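Local atomic coordinates of prokaryotic transcription elongation factor GreA/GreB (Nitrosomonas europaea, PDB entry 2PN0), a protein that probably binds RNA polymerase and may act in transcription. Residues 20-25 with 92-97. Numbering follows the deposited sequence.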
ATOM      1  N   GLU A  20      -5.770  13.304  13.888  1.00 18.88           N
ATOM      2  CA  GLU A  20      -5.158  14.628  13.935  0.60 19.24           C
ATOM      3  C   GLU A  20      -3.889  14.579  14.781  1.00 19.22           C
ATOM      4  O   GLU A  20      -2.856  15.135  14.391  1.00 19.96           O
ATOM      5  CB  GLU A  20      -6.129  15.694  14.462  0.60 19.91           C
ATOM      6  CG  GLU A  20      -5.487  17.075  14.700  0.60 21.40           C
ATOM      7  CD  GLU A  20      -5.087  17.810  13.419  0.60 25.21           C
ATOM      8  OE1 GLU A  20      -5.528  17.407  12.316  0.60 25.57           O
ATOM      9  OE2 GLU A  20      -4.321  18.806  13.511  0.60 25.08           O
ATOM     10  N   ILE A  21      -3.952  13.903  15.930  1.00 19.28           N
ATOM     11  CA  ILE A  21      -2.783  13.820  16.819  1.00 19.01           C
ATOM     12  C   ILE A  21      -1.697  12.992  16.137  1.00 18.52           C
ATOM     13  O   ILE A  21      -0.506  13.322  16.197  1.00 18.46           O
ATOM     14  CB  ILE A  21      -3.145  13.200  18.181  1.00 18.24           C
ATOM     15  CG1 ILE A  21      -4.094  14.134  18.966  1.00 20.98           C
ATOM     16  CG2 ILE A  21      -1.852  12.855  19.009  1.00 18.59           C
ATOM     17  CD1 ILE A  21      -4.762  13.470  20.144  1.00 19.76           C
ATOM     18  N   LEU A  22      -2.107  11.927  15.467  1.00 18.19           N
ATOM     19  CA  LEU A  22      -1.130  11.120  14.725  1.00 17.62           C
ATOM     20  C   LEU A  22      -0.375  11.973  13.711  1.00 18.44           C
ATOM     21  O   LEU A  22       0.857  11.888  13.592  1.00 19.71           O
ATOM     22  CB  LEU A  22      -1.819   9.927  14.036  1.00 17.40           C
ATOM     23  CG  LEU A  22      -0.898   9.010  13.236  1.00 15.17           C
ATOM     24  CD1 LEU A  22       0.242   8.368  14.066  1.00 15.28           C
ATOM     25  CD2 LEU A  22      -1.716   7.960  12.453  1.00 16.41           C
ATOM     26  N   LEU A  23      -1.105  12.777  12.940  1.00 18.89           N
ATOM     27  CA  LEU A  23      -0.502  13.508  11.845  1.00 19.67           C
ATOM     28  C   LEU A  23       0.391  14.643  12.389  1.00 20.01           C
ATOM     29  O   LEU A  23       1.398  14.989  11.765  1.00 20.08           O
ATOM     30  CB  LEU A  23      -1.606  14.070  10.953  1.00 19.78           C
ATOM     31  CG  LEU A  23      -2.340  12.996  10.152  1.00 19.72           C
ATOM     32  CD1 LEU A  23      -3.566  13.657   9.496  1.00 22.85           C
ATOM     33  CD2 LEU A  23      -1.410  12.401   9.104  1.00 22.66           C
ATOM     34  N   GLU A  24      -0.011  15.219  13.527  1.00 20.71           N
ATOM     35  CA  GLU A  24       0.764  16.237  14.236  0.60 21.11           C
ATOM     36  C   GLU A  24       2.060  15.630  14.770  1.00 21.63           C
ATOM     37  O   GLU A  24       3.118  16.259  14.749  1.00 22.44           O
ATOM     38  CB  GLU A  24      -0.054  16.793  15.405  0.60 21.12           C
ATOM     39  CG  GLU A  24      -1.147  17.764  14.973  0.60 20.41           C
ATOM     40  CD  GLU A  24      -2.031  18.255  16.108  0.60 22.29           C
ATOM     41  OE1 GLU A  24      -1.731  17.964  17.295  0.60 24.68           O
ATOM     42  OE2 GLU A  24      -3.036  18.946  15.804  0.60 22.41           O
ATOM     43  N   THR A  25       1.963  14.401  15.278  1.00 21.09           N
ATOM     44  CA  THR A  25       3.137  13.754  15.865  1.00 21.74           C
ATOM     45  C   THR A  25       4.178  13.458  14.785  1.00 22.47           C
ATOM     46  O   THR A  25       5.391  13.643  15.009  1.00 21.82           O
ATOM     47  CB  THR A  25       2.756  12.476  16.638  1.00 21.95           C
ATOM     48  OG1 THR A  25       1.839  12.817  17.695  1.00 22.08           O
ATOM     49  CG2 THR A  25       4.002  11.825  17.247  1.00 22.14           C
ATOM     50  N   SER A  92      -2.002  -0.210   7.441  1.00 11.72           N
ATOM     51  CA  SER A  92      -1.963   1.100   8.123  1.00 12.06           C
ATOM     52  C   SER A  92      -2.709   2.190   7.344  1.00 12.25           C
ATOM     53  O   SER A  92      -2.608   2.266   6.109  1.00 13.29           O
ATOM     54  CB  SER A  92      -0.504   1.548   8.364  1.00 12.35           C
ATOM     55  OG  SER A  92      -0.413   2.832   8.955  1.00 12.20           O
ATOM     56  N   ILE A  93      -3.320   3.102   8.088  1.00 11.62           N
ATOM     57  CA  ILE A  93      -3.839   4.347   7.530  1.00 12.40           C
ATOM     58  C   ILE A  93      -2.747   5.164   6.832  1.00 11.91           C
ATOM     59  O   ILE A  93      -3.064   5.980   5.966  1.00 13.24           O
ATOM     60  CB  ILE A  93      -4.557   5.180   8.645  1.00 13.24           C
ATOM     61  CG1 ILE A  93      -5.288   6.398   8.076  1.00 12.47           C
ATOM     62  CG2 ILE A  93      -3.589   5.542   9.787  1.00 10.75           C
ATOM     63  CD1 ILE A  93      -6.358   6.099   7.016  1.00 13.53           C
ATOM     64  N   LEU A  94      -1.482   4.928   7.179  1.00 11.45           N
ATOM     65  CA  LEU A  94      -0.328   5.672   6.543  1.00 12.39           C
ATOM     66  C   LEU A  94       0.155   5.039   5.239  1.00 11.98           C
ATOM     67  O   LEU A  94       0.922   5.660   4.508  1.00 13.10           O
ATOM     68  CB  LEU A  94       0.873   5.810   7.501  1.00 11.52           C
ATOM     69  CG  LEU A  94       0.524   6.378   8.881  1.00 14.20           C
ATOM     70  CD1 LEU A  94       1.853   6.552   9.620  1.00 13.91           C
ATOM     71  CD2 LEU A  94      -0.189   7.699   8.751  1.00 15.75           C
ATOM     72  N   ALA A  95      -0.280   3.814   4.958  1.00 12.35           N
ATOM     73  CA  ALA A  95       0.290   3.058   3.827  1.00 11.92           C
ATOM     74  C   ALA A  95      -0.453   3.359   2.515  1.00 10.54           C
ATOM     75  O   ALA A  95      -1.677   3.622   2.544  1.00  9.86           O
ATOM     76  CB  ALA A  95       0.261   1.561   4.105  1.00 13.47           C
ATOM     77  N   PRO A  96       0.242   3.249   1.363  1.00 10.88           N
ATOM     78  CA  PRO A  96      -0.466   3.243   0.090  1.00 10.70           C
ATOM     79  C   PRO A  96      -1.650   2.253   0.174  1.00 10.71           C
ATOM     80  O   PRO A  96      -1.533   1.152   0.781  1.00 11.65           O
ATOM     81  CB  PRO A  96       0.582   2.741  -0.902  1.00 10.36           C
ATOM     82  CG  PRO A  96       1.896   3.288  -0.323  1.00  9.64           C
ATOM     83  CD  PRO A  96       1.709   3.157   1.193  1.00 11.37           C
ATOM     84  N   VAL A  97      -2.758   2.671  -0.406  1.00 11.19           N
ATOM     85  CA  VAL A  97      -4.062   1.937  -0.336  1.00 11.28           C
ATOM     86  C   VAL A  97      -4.754   2.165   0.990  1.00 11.58           C
ATOM     87  O   VAL A  97      -5.894   2.649   0.998  1.00 11.32           O
ATOM     88  CB  VAL A  97      -4.013   0.423  -0.700  1.00 11.80           C
ATOM     89  CG1 VAL A  97      -5.444  -0.162  -0.630  1.00 13.33           C
ATOM     90  CG2 VAL A  97      -3.477   0.247  -2.121  1.00 12.59           C
TER
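Leu22 sets its CD2 methyl against one methyl each of Ile93 and Leu94, which stand on a type I beta turn running from Ser92 to Ala95. The contact joins helix 13-25, in the Rnk N-terminal region, to the loop after strand 90-92, in the FKBP-like GreA/GreB C-terminal region. It is small and apolar. Leu22 CD2 lies 4.0 Å from Leu94 CD2 and 4.1 Å from Ile93 CG2, so a single methyl meets both residues. CG of Leu22 is anti to the backbone N (chi1 -180°), which extends the side chain from the helix toward the turn. Leu22 and Ile93 run past each other in opposite senses. Leu94 is reached at an angle: its CB does not point straight at the helix, but its CD2 end comes nearer. Leu23, one residue on in the helix, turns its end partly this way but packs on Phe31 and on Glu38 and Leu41 of helix 34-42.

The turn places Ile93 and Leu94 at its two central positions, both facing Leu22 CD2 with a methyl. Leu94 also touches Leu26 and Pro81, and Gly88 of the second subunit, so the same side chain lies at the helix and at the dimer partner. A backbone hydrogen bond with Val79 ties Ile93 to the adjoining strand. Two bonds hold the turn itself. Ala95 N donates to Ser92 O at 3.0 Å. Ser92 also forms an ST turn, its OG accepting from Leu94 N at 2.9 Å with an N-H...O angle of 163°.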